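Local coordinates for copper-transporting ATPase (Sulfolobus solfataricus, PDB 2YJ4), which probably uses ATP hydrolysis to transport copper across the cell membrane, and is represented here by its nucleotide-binding and phosphorylation domains, at residues A[33-38]-A[157-162]; A[61-66]-A[97-102]; A[86-91]-A[101-106]; A[202-207]-A[221-226]. The protein carries 1 engineered substitution. All coordinates share one frame; numbering follows the deposited sequence.

Overall arrangement
The chain folds into two lobes. Interactions 1 and 4 lie in the phosphorylation domain, about 11 Å apart between centres. They meet on neighbouring parallel strands of one mixed sheet, 30-34 and 201-205, where Asn34 N approaches Ile204 O. Interactions 2 and 3 lie in the nucleotide-binding domain, about 9 Å apart between centres, and share strand 98-103 of the antiparallel sheet. Along the sequence both are nested inside the loop closed by interaction 1, so the nucleotide-binding domain is an insertion between strands 30-34 and 154-158. Interaction 4 follows later. The centres of interactions 1 and 2 are about 28 Å apart, which separates the phosphate site from the adenine site in this conformation.

Interaction 1: A[33-38]-A[157-162]; sequences FNKTGT and ILSGDK. Engineered in segment 33-38: Asn34 (natural residue Asp). With PO4 (phosphate ion), chain D.
Lys35 reaches Asp161 through a salt bridge, NZ to OD2 at 2.9 Å. The ammonium group comes from above the carboxylate plane, 59° out of it. The lysine chain starts with CG anti to the backbone N (chi1 -164°) and bends at chi3 and chi4 to bring NZ there. Nearer the backbone, Lys35 CB packs on Ser159. A phosphate ion sits between segments 33-38 and 157-162. Gly160 N donates to its O2 at 2.9 Å. Thr36 donates to its O1 through both N and OG1, although the place of O1 is less certain. Behind this pocket the backbones pair as parallel strands. Leu158 N bonds to Phe33 O at 2.8 Å, and Lys35 N bonds to Leu158 O at 2.8 Å. Asn34 is an engineered residue. The natural residue is the aspartate of the DKTGT motif, which P-type ATPases phosphorylate. The amide of Asn34 bonds to Ile204 O through ND2 and weakly to Lys187 through OD1. Lys187 also binds the phosphate. Lys35, Thr36, Ser159, Gly160 and Asp161 all bind ATP in this protein. Strand 30-34 runs between strands 201-205 and 154-158, and helix 163-173 packs on Lys35, Ile157, Ser159 and Asp161.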
loop_
_atom_site.group_PDB
_atom_site.type_symbol
_atom_site.label_atom_id
_atom_site.label_comp_id
_atom_site.label_asym_id
_atom_site.label_seq_id
_atom_site.Cartn_x
_atom_site.Cartn_y
_atom_site.Cartn_z
ATOM N N PHE A 33 -0.808 -8.665 -7.931
ATOM C CA PHE A 33 -0.212 -7.868 -6.876
ATOM C C PHE A 33 -1.206 -6.888 -6.320
ATOM O O PHE A 33 -1.762 -6.094 -7.070
ATOM C CB PHE A 33 0.965 -7.070 -7.404
ATOM C CG PHE A 33 2.153 -7.906 -7.743
ATOM C CD1 PHE A 33 3.098 -8.211 -6.776
ATOM C CD2 PHE A 33 2.332 -8.386 -9.027
ATOM C CE1 PHE A 33 4.207 -8.975 -7.083
ATOM C CE2 PHE A 33 3.440 -9.153 -9.345
ATOM C CZ PHE A 33 4.381 -9.446 -8.371
ATOM N N ASN A 34 -1.436 -6.942 -5.012
ATOM C CA ASN A 34 -2.004 -5.794 -4.322
ATOM C C ASN A 34 -0.949 -4.703 -4.276
ATOM O O ASN A 34 0.219 -4.980 -4.014
ATOM C CB ASN A 34 -2.446 -6.157 -2.912
ATOM C CG ASN A 34 -3.634 -7.082 -2.909
ATOM O OD1 ASN A 34 -4.768 -6.653 -3.158
ATOM N ND2 ASN A 34 -3.389 -8.372 -2.632
ATOM N N LYS A 35 -1.348 -3.468 -4.544
ATOM C CA LYS A 35 -0.391 -2.379 -4.639
ATOM C C LYS A 35 0.290 -2.070 -3.304
ATOM O O LYS A 35 1.470 -2.377 -3.116
ATOM C CB LYS A 35 -1.049 -1.112 -5.195
ATOM C CG LYS A 35 -0.037 -0.069 -5.671
ATOM C CD LYS A 35 -0.562 1.360 -5.736
ATOM C CE LYS A 35 -0.627 1.985 -4.358
ATOM N NZ LYS A 35 -0.390 3.456 -4.400
ATOM N N THR A 36 -0.464 -1.468 -2.386
ATOM C CA THR A 36 0.095 -0.834 -1.185
ATOM C C THR A 36 0.909 -1.764 -0.300
ATOM O O THR A 36 0.393 -2.740 0.224
ATOM C CB THR A 36 -1.017 -0.196 -0.312
ATOM O OG1 THR A 36 -1.882 0.592 -1.135
ATOM C CG2 THR A 36 -0.412 0.699 0.748
ATOM N N GLY A 37 2.181 -1.444 -0.107
ATOM C CA GLY A 37 3.022 -2.233 0.773
ATOM C C GLY A 37 3.535 -3.500 0.119
ATOM O O GLY A 37 4.267 -4.277 0.734
ATOM N N THR A 38 3.146 -3.724 -1.131
ATOM C CA THR A 38 3.665 -4.860 -1.885
ATOM C C THR A 38 4.550 -4.331 -3.006
ATOM O O THR A 38 5.763 -4.494 -2.961
ATOM C CB THR A 38 2.538 -5.779 -2.425
ATOM O OG1 THR A 38 1.841 -6.366 -1.325
ATOM C CG2 THR A 38 3.106 -6.902 -3.240
ATOM N N ILE A 157 -2.532 -6.024 -11.328
ATOM C CA ILE A 157 -2.401 -5.244 -10.109
ATOM C C ILE A 157 -3.766 -4.774 -9.605
ATOM O O ILE A 157 -4.579 -4.288 -10.379
ATOM C CB ILE A 157 -1.505 -4.040 -10.297
ATOM C CG1 ILE A 157 -0.113 -4.501 -10.753
ATOM C CG2 ILE A 157 -1.436 -3.241 -8.990
ATOM C CD1 ILE A 157 0.855 -3.370 -11.057
ATOM N N LEU A 158 -3.993 -4.948 -8.304
ATOM C CA LEU A 158 -5.189 -4.483 -7.605
ATOM C C LEU A 158 -4.849 -3.515 -6.464
ATOM O O LEU A 158 -3.847 -3.694 -5.774
ATOM C CB LEU A 158 -5.909 -5.678 -6.989
ATOM C CG LEU A 158 -6.323 -6.813 -7.906
ATOM C CD1 LEU A 158 -7.023 -7.880 -7.087
ATOM C CD2 LEU A 158 -7.207 -6.283 -9.020
ATOM N N SER A 159 -5.684 -2.506 -6.256
ATOM C CA SER A 159 -5.613 -1.699 -5.029
ATOM C C SER A 159 -6.901 -0.926 -4.749
ATOM O O SER A 159 -7.715 -0.707 -5.644
ATOM C CB SER A 159 -4.414 -0.736 -5.033
ATOM O OG SER A 159 -4.495 0.191 -6.094
ATOM N N GLY A 160 -7.075 -0.520 -3.496
ATOM C CA GLY A 160 -8.173 0.353 -3.125
ATOM C C GLY A 160 -7.766 1.795 -3.355
ATOM O O GLY A 160 -8.438 2.726 -2.906
ATOM N N ASP A 161 -6.650 1.971 -4.061
ATOM C CA ASP A 161 -6.084 3.293 -4.286
ATOM C C ASP A 161 -6.680 3.885 -5.533
ATOM O O ASP A 161 -7.247 3.172 -6.350
ATOM C CB ASP A 161 -4.565 3.216 -4.438
ATOM C CG ASP A 161 -3.833 4.093 -3.441
ATOM O OD1 ASP A 161 -4.213 4.082 -2.251
ATOM O OD2 ASP A 161 -2.881 4.791 -3.851
ATOM N N LYS A 162 -6.536 5.193 -5.687
ATOM C CA LYS A 162 -7.222 5.902 -6.761
ATOM C C LYS A 162 -6.601 5.670 -8.128
ATOM O O LYS A 162 -5.389 5.504 -8.258
ATOM C CB LYS A 162 -7.304 7.394 -6.448
ATOM C CG LYS A 162 -7.984 7.663 -5.117
ATOM C CD LYS A 162 -9.315 6.931 -5.043
ATOM C CE LYS A 162 -9.831 6.885 -3.618
ATOM N NZ LYS A 162 -9.821 8.239 -2.992
HETATM P P PO4 D . -4.219 -2.010 -1.431
HETATM O O1 PO4 D . -3.493 -1.338 -2.579
HETATM O O2 PO4 D . -5.623 -2.383 -1.858
HETATM O O3 PO4 D . -3.445 -3.238 -1.025
HETATM O O4 PO4 D . -4.380 -1.055 -0.254
#

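Interaction 2: A[61-66]-A[97-102]; sequences SVEALS and IGVRGK. With AMP (adenosine monophosphate), chain C.
Val99 lies over one face of the Glu63 carboxylate. The carboxylate is nearly coplanar with the adenine of AMP and meets it edge to edge. AMP N6 donates to Glu63 OE1 at 3.3 Å, with an N-H...O angle of 154°. Glu63 OE2 comes within 2.8 Å of AMP N1. The glutamate chain bends at chi2 (-80°) to lay its carboxylate along this edge. Gly98 packs on the adenine face that is turned the same way as Val99, with CA 3.8 Å from AMP C5. Val99 CG1 is on this side too, 3.7 Å from AMP N6. Thus the strand forms a floor under both flat groups. Gly98 and Gly101 fit the GxGxxG motif of nucleotide-binding domains in type IB ATPases, and Glu63 binds ATP and AMP. Behind the ligand the contact is apolar. Val62 and Val99 pack alongside each other, pointing opposite ways, though their closest spacing in the model is doubtful. Val62 CG2 also rests 4.2 Å from Gly101 CA. Ser66 CB touches Val99 CG1 at 4.1 Å, while its OG is bonded to His68 N and Glu93. The contact joins the end of helix 53-63 to strand 98-103, which runs between strands 91-93 and 106-111. Helix 69-81 flanks Glu63 through Ala71, Ile74 and Val75.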
loop_
_atom_site.group_PDB
_atom_site.type_symbol
_atom_site.label_atom_id
_atom_site.label_comp_id
_atom_site.label_asym_id
_atom_site.label_seq_id
_atom_site.Cartn_x
_atom_site.Cartn_y
_atom_site.Cartn_z
ATOM N N SER A 61 1.515 21.730 12.896
ATOM C CA SER A 61 1.275 21.897 14.329
ATOM C C SER A 61 0.077 21.038 14.760
ATOM O O SER A 61 0.160 20.259 15.717
ATOM C CB SER A 61 1.027 23.367 14.679
ATOM O OG SER A 61 2.094 24.185 14.234
ATOM N N VAL A 62 -1.036 21.150 14.035
ATOM C CA VAL A 62 -2.218 20.358 14.390
ATOM C C VAL A 62 -1.955 18.869 14.216
ATOM O O VAL A 62 -2.305 18.082 15.086
ATOM C CB VAL A 62 -3.470 20.780 13.602
ATOM C CG1 VAL A 62 -4.560 19.742 13.732
ATOM C CG2 VAL A 62 -3.963 22.126 14.091
ATOM N N GLU A 63 -1.317 18.484 13.111
ATOM C CA GLU A 63 -1.035 17.061 12.856
ATOM C C GLU A 63 0.010 16.488 13.802
ATOM O O GLU A 63 0.189 15.278 13.871
ATOM C CB GLU A 63 -0.593 16.823 11.409
ATOM C CG GLU A 63 -1.637 17.160 10.367
ATOM C CD GLU A 63 -2.668 16.064 10.199
ATOM O OE1 GLU A 63 -2.767 15.190 11.088
ATOM O OE2 GLU A 63 -3.378 16.073 9.170
ATOM N N ALA A 64 0.702 17.349 14.532
ATOM C CA ALA A 64 1.776 16.874 15.407
ATOM C C ALA A 64 1.189 16.060 16.543
ATOM O O ALA A 64 1.895 15.280 17.173
ATOM C CB ALA A 64 2.612 18.044 15.963
ATOM N N LEU A 65 -0.107 16.258 16.800
ATOM C CA LEU A 65 -0.785 15.636 17.933
ATOM C C LEU A 65 -1.514 14.346 17.560
ATOM O O LEU A 65 -2.235 13.780 18.374
ATOM C CB LEU A 65 -1.774 16.618 18.557
ATOM C CG LEU A 65 -1.202 17.866 19.222
ATOM C CD1 LEU A 65 -2.320 18.680 19.847
ATOM C CD2 LEU A 65 -0.169 17.482 20.270
ATOM N N SER A 66 -1.338 13.891 16.327
ATOM C CA SER A 66 -1.955 12.653 15.874
ATOM C C SER A 66 -0.861 11.650 15.600
ATOM O O SER A 66 0.290 12.038 15.394
ATOM C CB SER A 66 -2.762 12.886 14.602
ATOM O OG SER A 66 -2.902 11.686 13.865
ATOM N N ILE A 97 -12.450 11.725 9.190
ATOM C CA ILE A 97 -12.009 12.867 8.390
ATOM C C ILE A 97 -10.526 13.198 8.594
ATOM O O ILE A 97 -9.706 13.048 7.684
ATOM C CB ILE A 97 -12.845 14.121 8.716
ATOM N N GLY A 98 -10.198 13.654 9.798
ATOM C CA GLY A 98 -8.838 14.002 10.149
ATOM C C GLY A 98 -8.779 14.672 11.507
ATOM O O GLY A 98 -9.241 14.124 12.502
ATOM N N VAL A 99 -8.220 15.875 11.551
ATOM C CA VAL A 99 -7.924 16.500 12.826
ATOM C C VAL A 99 -8.294 17.964 12.820
ATOM O O VAL A 99 -8.494 18.569 11.770
ATOM C CB VAL A 99 -6.433 16.369 13.184
ATOM C CG1 VAL A 99 -6.024 14.921 13.190
ATOM C CG2 VAL A 99 -5.595 17.140 12.190
ATOM N N ARG A 100 -8.359 18.534 14.012
ATOM C CA ARG A 100 -8.868 19.869 14.182
ATOM C C ARG A 100 -8.208 20.437 15.428
ATOM O O ARG A 100 -7.810 19.693 16.322
ATOM C CB ARG A 100 -10.397 19.805 14.340
ATOM C CG ARG A 100 -11.043 21.080 14.835
ATOM C CD ARG A 100 -11.848 20.830 16.105
ATOM N NE ARG A 100 -11.702 21.928 17.061
ATOM C CZ ARG A 100 -12.432 23.038 17.038
ATOM N NH1 ARG A 100 -13.372 23.199 16.109
ATOM N NH2 ARG A 100 -12.226 23.990 17.942
ATOM N N GLY A 101 -8.082 21.752 15.492
ATOM C CA GLY A 101 -7.384 22.370 16.598
ATOM C C GLY A 101 -7.356 23.866 16.404
ATOM O O GLY A 101 -7.666 24.354 15.324
ATOM N N LYS A 102 -6.988 24.594 17.451
ATOM C CA LYS A 102 -7.070 26.051 17.433
ATOM C C LYS A 102 -5.706 26.663 17.739
ATOM O O LYS A 102 -5.060 26.293 18.711
ATOM C CB LYS A 102 -8.134 26.540 18.424
ATOM C CG LYS A 102 -8.482 28.020 18.284
ATOM C CD LYS A 102 -8.532 28.722 19.637
ATOM C CE LYS A 102 -9.751 28.311 20.460
ATOM N NZ LYS A 102 -10.910 29.222 20.232
HETATM P P AMP C . -7.918 5.536 7.750
HETATM O O1P AMP C . -9.193 4.756 7.520
HETATM O O2P AMP C . -7.639 5.614 9.236
HETATM O O3P AMP C . -6.828 5.006 6.841
HETATM O "O5'" AMP C . -8.405 6.959 7.227
HETATM C "C5'" AMP C . -8.989 7.102 5.943
HETATM C "C4'" AMP C . -8.844 8.508 5.428
HETATM O "O4'" AMP C . -9.108 9.447 6.501
HETATM C "C3'" AMP C . -7.458 8.896 4.938
HETATM O "O3'" AMP C . -7.184 8.439 3.625
HETATM C "C2'" AMP C . -7.463 10.417 5.074
HETATM O "O2'" AMP C . -8.137 11.023 3.980
HETATM C "C1'" AMP C . -8.318 10.608 6.329
HETATM N N9 AMP C . -7.494 10.801 7.540
HETATM C C8 AMP C . -7.399 9.940 8.575
HETATM N N7 AMP C . -6.568 10.416 9.537
HETATM C C5 AMP C . -6.121 11.615 9.114
HETATM C C6 AMP C . -5.221 12.657 9.650
HETATM N N6 AMP C . -4.632 12.487 10.848
HETATM N N1 AMP C . -5.004 13.758 8.899
HETATM C C2 AMP C . -5.592 13.924 7.700
HETATM N N3 AMP C . -6.425 13.021 7.151
HETATM C C4 AMP C . -6.730 11.869 7.799
#

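Interaction 3: A[86-91]-A[101-106]; sequences LEVKDF and GKISDK
Lys89 and Lys102 form an antiparallel hydrogen-bonded pair at the margin of the nucleotide-binding domain's sheet. Strand 101-103 then enters a type I' turn from Ile103 to Lys106, the tip of the hairpin made by strands 98-103 and 106-111. The tight part of the contact is the backbone ladder and the apolar side chains beside it. Lys89 N bonds to Lys102 O at 2.8 Å and is almost straight, at 172°. The return bond, from Lys102 N to Lys89 O, is also 2.8 Å long but more bent, at 146°. Both donors lie in the carbonyl plane of their acceptor. Val88 divides its two methyls between neighbours. CG1, anti to the backbone N (chi1 175°), rests on Gly101 CA at 3.9 Å, and CG2 meets Ile103 CG1 at 4.0 Å. Ile103 also takes Leu86 more loosely, CG2 to CD1 at 4.4 Å. Helix 53-63 closes this side: Tyr58 touches Leu86 and Ile103, and Ser61 touches Val88 and Ile103. The other side is looser and more exposed to solvent. There the outer parts of the Lys89 and Glu87 side chains diverge from segment 101-106. At Asp90 the backbone bends sharply, with positive phi, and Phe91 continues into strand 91-93. The side chains of Asp90 and Lys102 run alongside each other. The opposite charges probably attract weakly, too far apart for a salt bridge: Asp90 OD2 touches Lys102 CE at 3.5 Å but stays 4.4 Å from Lys102 NZ.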
loop_
_atom_site.group_PDB
_atom_site.type_symbol
_atom_site.label_atom_id
_atom_site.label_comp_id
_atom_site.label_asym_id
_atom_site.label_seq_id
_atom_site.Cartn_x
_atom_site.Cartn_y
_atom_site.Cartn_z
ATOM N N LEU A 86 3.842 24.663 16.281
ATOM C CA LEU A 86 3.249 25.704 17.104
ATOM C C LEU A 86 2.352 25.063 18.132
ATOM O O LEU A 86 1.937 23.918 17.967
ATOM C CB LEU A 86 2.476 26.719 16.257
ATOM C CG LEU A 86 3.294 27.556 15.263
ATOM C CD1 LEU A 86 2.398 28.554 14.548
ATOM C CD2 LEU A 86 4.436 28.273 15.956
ATOM N N GLU A 87 2.070 25.792 19.203
ATOM C CA GLU A 87 1.202 25.279 20.246
ATOM C C GLU A 87 -0.258 25.291 19.780
ATOM O O GLU A 87 -0.757 26.312 19.294
ATOM C CB GLU A 87 1.373 26.080 21.549
ATOM C CG GLU A 87 0.216 25.902 22.542
ATOM C CD GLU A 87 0.637 26.032 24.004
ATOM O OE1 GLU A 87 1.173 27.101 24.395
ATOM O OE2 GLU A 87 0.418 25.056 24.761
ATOM N N VAL A 88 -0.926 24.152 19.952
ATOM C CA VAL A 88 -2.317 23.968 19.539
ATOM C C VAL A 88 -3.244 23.763 20.738
ATOM O O VAL A 88 -2.911 23.021 21.667
ATOM C CB VAL A 88 -2.454 22.703 18.664
ATOM C CG1 VAL A 88 -3.921 22.431 18.324
ATOM C CG2 VAL A 88 -1.570 22.803 17.419
ATOM N N LYS A 89 -4.420 24.384 20.694
ATOM C CA LYS A 89 -5.436 24.196 21.734
ATOM C C LYS A 89 -6.696 23.476 21.211
ATOM O O LYS A 89 -7.025 23.565 20.026
ATOM C CB LYS A 89 -5.799 25.547 22.381
ATOM C CG LYS A 89 -4.806 26.017 23.464
ATOM C CD LYS A 89 -4.936 27.522 23.762
ATOM C CE LYS A 89 -3.936 27.981 24.841
ATOM N NZ LYS A 89 -3.868 29.470 25.077
ATOM N N ASP A 90 -7.394 22.766 22.099
ATOM C CA ASP A 90 -8.646 22.091 21.747
ATOM C C ASP A 90 -8.461 21.187 20.532
ATOM O O ASP A 90 -9.218 21.241 19.572
ATOM C CB ASP A 90 -9.763 23.106 21.479
ATOM C CG ASP A 90 -9.850 24.179 22.552
ATOM O OD1 ASP A 90 -9.541 23.878 23.725
ATOM O OD2 ASP A 90 -10.230 25.327 22.228
ATOM N N PHE A 91 -7.444 20.353 20.580
ATOM C CA PHE A 91 -7.182 19.441 19.494
ATOM C C PHE A 91 -8.196 18.318 19.495
ATOM O O PHE A 91 -8.616 17.854 20.553
ATOM C CB PHE A 91 -5.782 18.860 19.631
ATOM C CG PHE A 91 -5.549 17.663 18.782
ATOM C CD1 PHE A 91 -5.231 17.801 17.442
ATOM C CD2 PHE A 91 -5.637 16.389 19.322
ATOM C CE1 PHE A 91 -4.995 16.690 16.652
ATOM C CE2 PHE A 91 -5.417 15.277 18.539
ATOM C CZ PHE A 91 -5.088 15.427 17.200
ATOM N N GLY A 101 -8.082 21.752 15.492
ATOM C CA GLY A 101 -7.384 22.370 16.598
ATOM C C GLY A 101 -7.356 23.866 16.404
ATOM O O GLY A 101 -7.666 24.354 15.324
ATOM N N LYS A 102 -6.988 24.594 17.451
ATOM C CA LYS A 102 -7.070 26.051 17.433
ATOM C C LYS A 102 -5.706 26.663 17.739
ATOM O O LYS A 102 -5.060 26.293 18.711
ATOM C CB LYS A 102 -8.134 26.540 18.424
ATOM C CG LYS A 102 -8.482 28.020 18.284
ATOM C CD LYS A 102 -8.532 28.722 19.637
ATOM C CE LYS A 102 -9.751 28.311 20.460
ATOM N NZ LYS A 102 -10.910 29.222 20.232
ATOM N N ILE A 103 -5.269 27.576 16.876
ATOM C CA ILE A 103 -3.989 28.262 17.001
ATOM C C ILE A 103 -4.214 29.741 16.771
ATOM O O ILE A 103 -4.837 30.119 15.773
ATOM C CB ILE A 103 -3.000 27.844 15.883
ATOM C CG1 ILE A 103 -2.719 26.348 15.901
ATOM C CG2 ILE A 103 -1.712 28.611 15.995
ATOM C CD1 ILE A 103 -2.095 25.870 14.595
ATOM N N SER A 104 -3.689 30.581 17.663
ATOM C CA SER A 104 -3.815 32.029 17.513
ATOM C C SER A 104 -5.247 32.477 17.191
ATOM O O SER A 104 -5.467 33.327 16.320
ATOM C CB SER A 104 -2.857 32.533 16.427
ATOM O OG SER A 104 -1.515 32.295 16.800
ATOM N N ASP A 105 -6.219 31.903 17.894
ATOM C CA ASP A 105 -7.610 32.275 17.688
ATOM C C ASP A 105 -8.126 31.894 16.299
ATOM O O ASP A 105 -9.130 32.456 15.826
ATOM C CB ASP A 105 -7.794 33.779 17.914
ATOM C CG ASP A 105 -7.611 34.177 19.372
ATOM O OD1 ASP A 105 -8.235 33.530 20.246
ATOM O OD2 ASP A 105 -6.837 35.126 19.640
ATOM N N LYS A 106 -7.445 30.947 15.650
ATOM C CA LYS A 106 -7.872 30.469 14.335
ATOM C C LYS A 106 -8.178 28.988 14.390
ATOM O O LYS A 106 -7.384 28.210 14.908
ATOM C CB LYS A 106 -6.800 30.731 13.282
ATOM C CG LYS A 106 -6.541 32.200 13.032
ATOM C CD LYS A 106 -5.624 32.377 11.839
ATOM C CE LYS A 106 -4.999 33.773 11.793
ATOM N NZ LYS A 106 -3.843 33.803 10.827
#

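Interaction 4: A[202-207]-A[221-226]; sequences LMIGDG and VAMGNG
Val221 sits in the groove between Leu202 and Ile204 of the neighbouring strand. Its CG2 meets Leu202 CD2 at 4.0 Å. Its CB lies 3.8 Å from Ile204 CG1, and these two side chains rise from the sheet in the same direction. The bent Met223 chain lies across Ile204 CG2 and Asp206 CB. It leaves CB with CG beside the backbone N (chi1 -63°) and bends at chi2 and chi3, which places SD over Ile204 CG2 at 3.9 Å. Leu246 of helix 243-250 packs on Ile204 and Val221, and Ile243 on Met223. Under these side chains segments 202-205 and 221-223 run nearly parallel, 16° apart. They belong to strands 201-205 and 219-223, the two strands of a beta-alpha-beta unit, linked by helix 211-216, in the Rossmann-like core of the phosphorylation domain. The register is fixed by three bonds: Val221 N to Met203 O (2.8 Å), Gly205 N to Val221 O (2.9 Å) and Met223 N to Gly205 O (3.0 Å). Met223 CG lies obliquely against Gly205 O. Beyond Gly205, Asp206 begins to leave the sheet in the GDGVND loop of P-type ATPases, its N bonded to Asp210. Its side chain crosses Met223 at about a right angle, with CB 3.7 Å from Met223 CG. Asp206 OD2 lies against the type I turn from Met223 to Gly226, 3.3 Å from Gly226 CA.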
loop_
_atom_site.group_PDB
_atom_site.type_symbol
_atom_site.label_atom_id
_atom_site.label_comp_id
_atom_site.label_asym_id
_atom_site.label_seq_id
_atom_site.Cartn_x
_atom_site.Cartn_y
_atom_site.Cartn_z
ATOM N N LEU A 202 -1.882 -16.728 -8.018
ATOM C CA LEU A 202 -0.972 -16.473 -6.907
ATOM C C LEU A 202 -1.047 -14.986 -6.618
ATOM O O LEU A 202 -0.949 -14.170 -7.538
ATOM C CB LEU A 202 0.465 -16.881 -7.243
ATOM C CG LEU A 202 1.455 -16.750 -6.072
ATOM C CD1 LEU A 202 2.584 -17.747 -6.187
ATOM C CD2 LEU A 202 1.995 -15.337 -5.942
ATOM N N MET A 203 -1.256 -14.633 -5.355
ATOM C CA MET A 203 -1.417 -13.227 -4.994
ATOM C C MET A 203 -0.482 -12.844 -3.885
ATOM O O MET A 203 -0.303 -13.580 -2.915
ATOM C CB MET A 203 -2.856 -12.888 -4.574
ATOM C CG MET A 203 -3.002 -11.527 -3.837
ATOM S SD MET A 203 -4.735 -11.142 -3.461
ATOM C CE MET A 203 -5.457 -11.987 -4.861
ATOM N N ILE A 204 0.116 -11.677 -4.042
ATOM C CA ILE A 204 0.918 -11.111 -2.987
ATOM C C ILE A 204 0.152 -9.932 -2.389
ATOM O O ILE A 204 -0.352 -9.079 -3.116
ATOM C CB ILE A 204 2.310 -10.692 -3.490
ATOM C CG1 ILE A 204 2.991 -11.869 -4.184
ATOM C CG2 ILE A 204 3.172 -10.230 -2.332
ATOM C CD1 ILE A 204 2.956 -11.813 -5.691
ATOM N N GLY A 205 0.058 -9.912 -1.066
ATOM C CA GLY A 205 -0.651 -8.861 -0.363
ATOM C C GLY A 205 0.066 -8.406 0.893
ATOM O O GLY A 205 1.142 -8.905 1.228
ATOM N N ASP A 206 -0.562 -7.473 1.602
ATOM C CA ASP A 206 0.054 -6.778 2.725
ATOM C C ASP A 206 -0.956 -5.837 3.354
ATOM O O ASP A 206 -1.288 -4.789 2.782
ATOM C CB ASP A 206 1.236 -5.941 2.236
ATOM C CG ASP A 206 1.841 -5.082 3.333
ATOM O OD1 ASP A 206 1.188 -4.090 3.732
ATOM O OD2 ASP A 206 2.974 -5.393 3.788
ATOM N N GLY A 207 -1.452 -6.177 4.530
ATOM C CA GLY A 207 -2.303 -5.222 5.209
ATOM C C GLY A 207 -3.788 -5.474 5.081
ATOM O O GLY A 207 -4.229 -6.381 4.377
ATOM N N VAL A 221 0.790 -15.098 -0.857
ATOM C CA VAL A 221 1.979 -14.588 -0.218
ATOM C C VAL A 221 1.682 -13.288 0.528
ATOM O O VAL A 221 1.120 -12.357 -0.032
ATOM C CB VAL A 221 3.101 -14.339 -1.249
ATOM C CG1 VAL A 221 4.408 -14.027 -0.537
ATOM C CG2 VAL A 221 3.270 -15.554 -2.170
ATOM N N ALA A 222 2.056 -13.234 1.799
ATOM C CA ALA A 222 1.998 -11.995 2.566
ATOM C C ALA A 222 3.406 -11.380 2.670
ATOM O O ALA A 222 4.413 -12.097 2.690
ATOM C CB ALA A 222 1.437 -12.261 3.933
ATOM N N MET A 223 3.480 -10.055 2.722
ATOM C CA MET A 223 4.752 -9.381 2.922
ATOM C C MET A 223 5.226 -9.513 4.367
ATOM O O MET A 223 4.427 -9.746 5.277
ATOM C CB MET A 223 4.622 -7.906 2.572
ATOM C CG MET A 223 4.284 -7.657 1.118
ATOM S SD MET A 223 5.563 -8.242 0.008
ATOM C CE MET A 223 6.939 -7.208 0.537
ATOM N N GLY A 224 6.531 -9.363 4.577
ATOM C CA GLY A 224 7.078 -9.349 5.919
ATOM C C GLY A 224 6.510 -8.235 6.779
ATOM O O GLY A 224 6.056 -8.469 7.899
ATOM N N ASN A 225 6.520 -7.015 6.258
ATOM C CA ASN A 225 5.999 -5.890 7.029
ATOM C C ASN A 225 4.472 -5.886 7.056
ATOM O O ASN A 225 3.852 -4.896 7.439
ATOM C CB ASN A 225 6.557 -4.555 6.517
ATOM C CG ASN A 225 6.537 -4.452 4.995
ATOM O OD1 ASN A 225 5.469 -4.305 4.370
ATOM N ND2 ASN A 225 7.724 -4.518 4.387
ATOM N N GLY A 226 3.879 -7.011 6.660
ATOM C CA GLY A 226 2.435 -7.158 6.577
ATOM C C GLY A 226 1.727 -7.377 7.909
ATOM O O GLY A 226 2.319 -7.848 8.890
#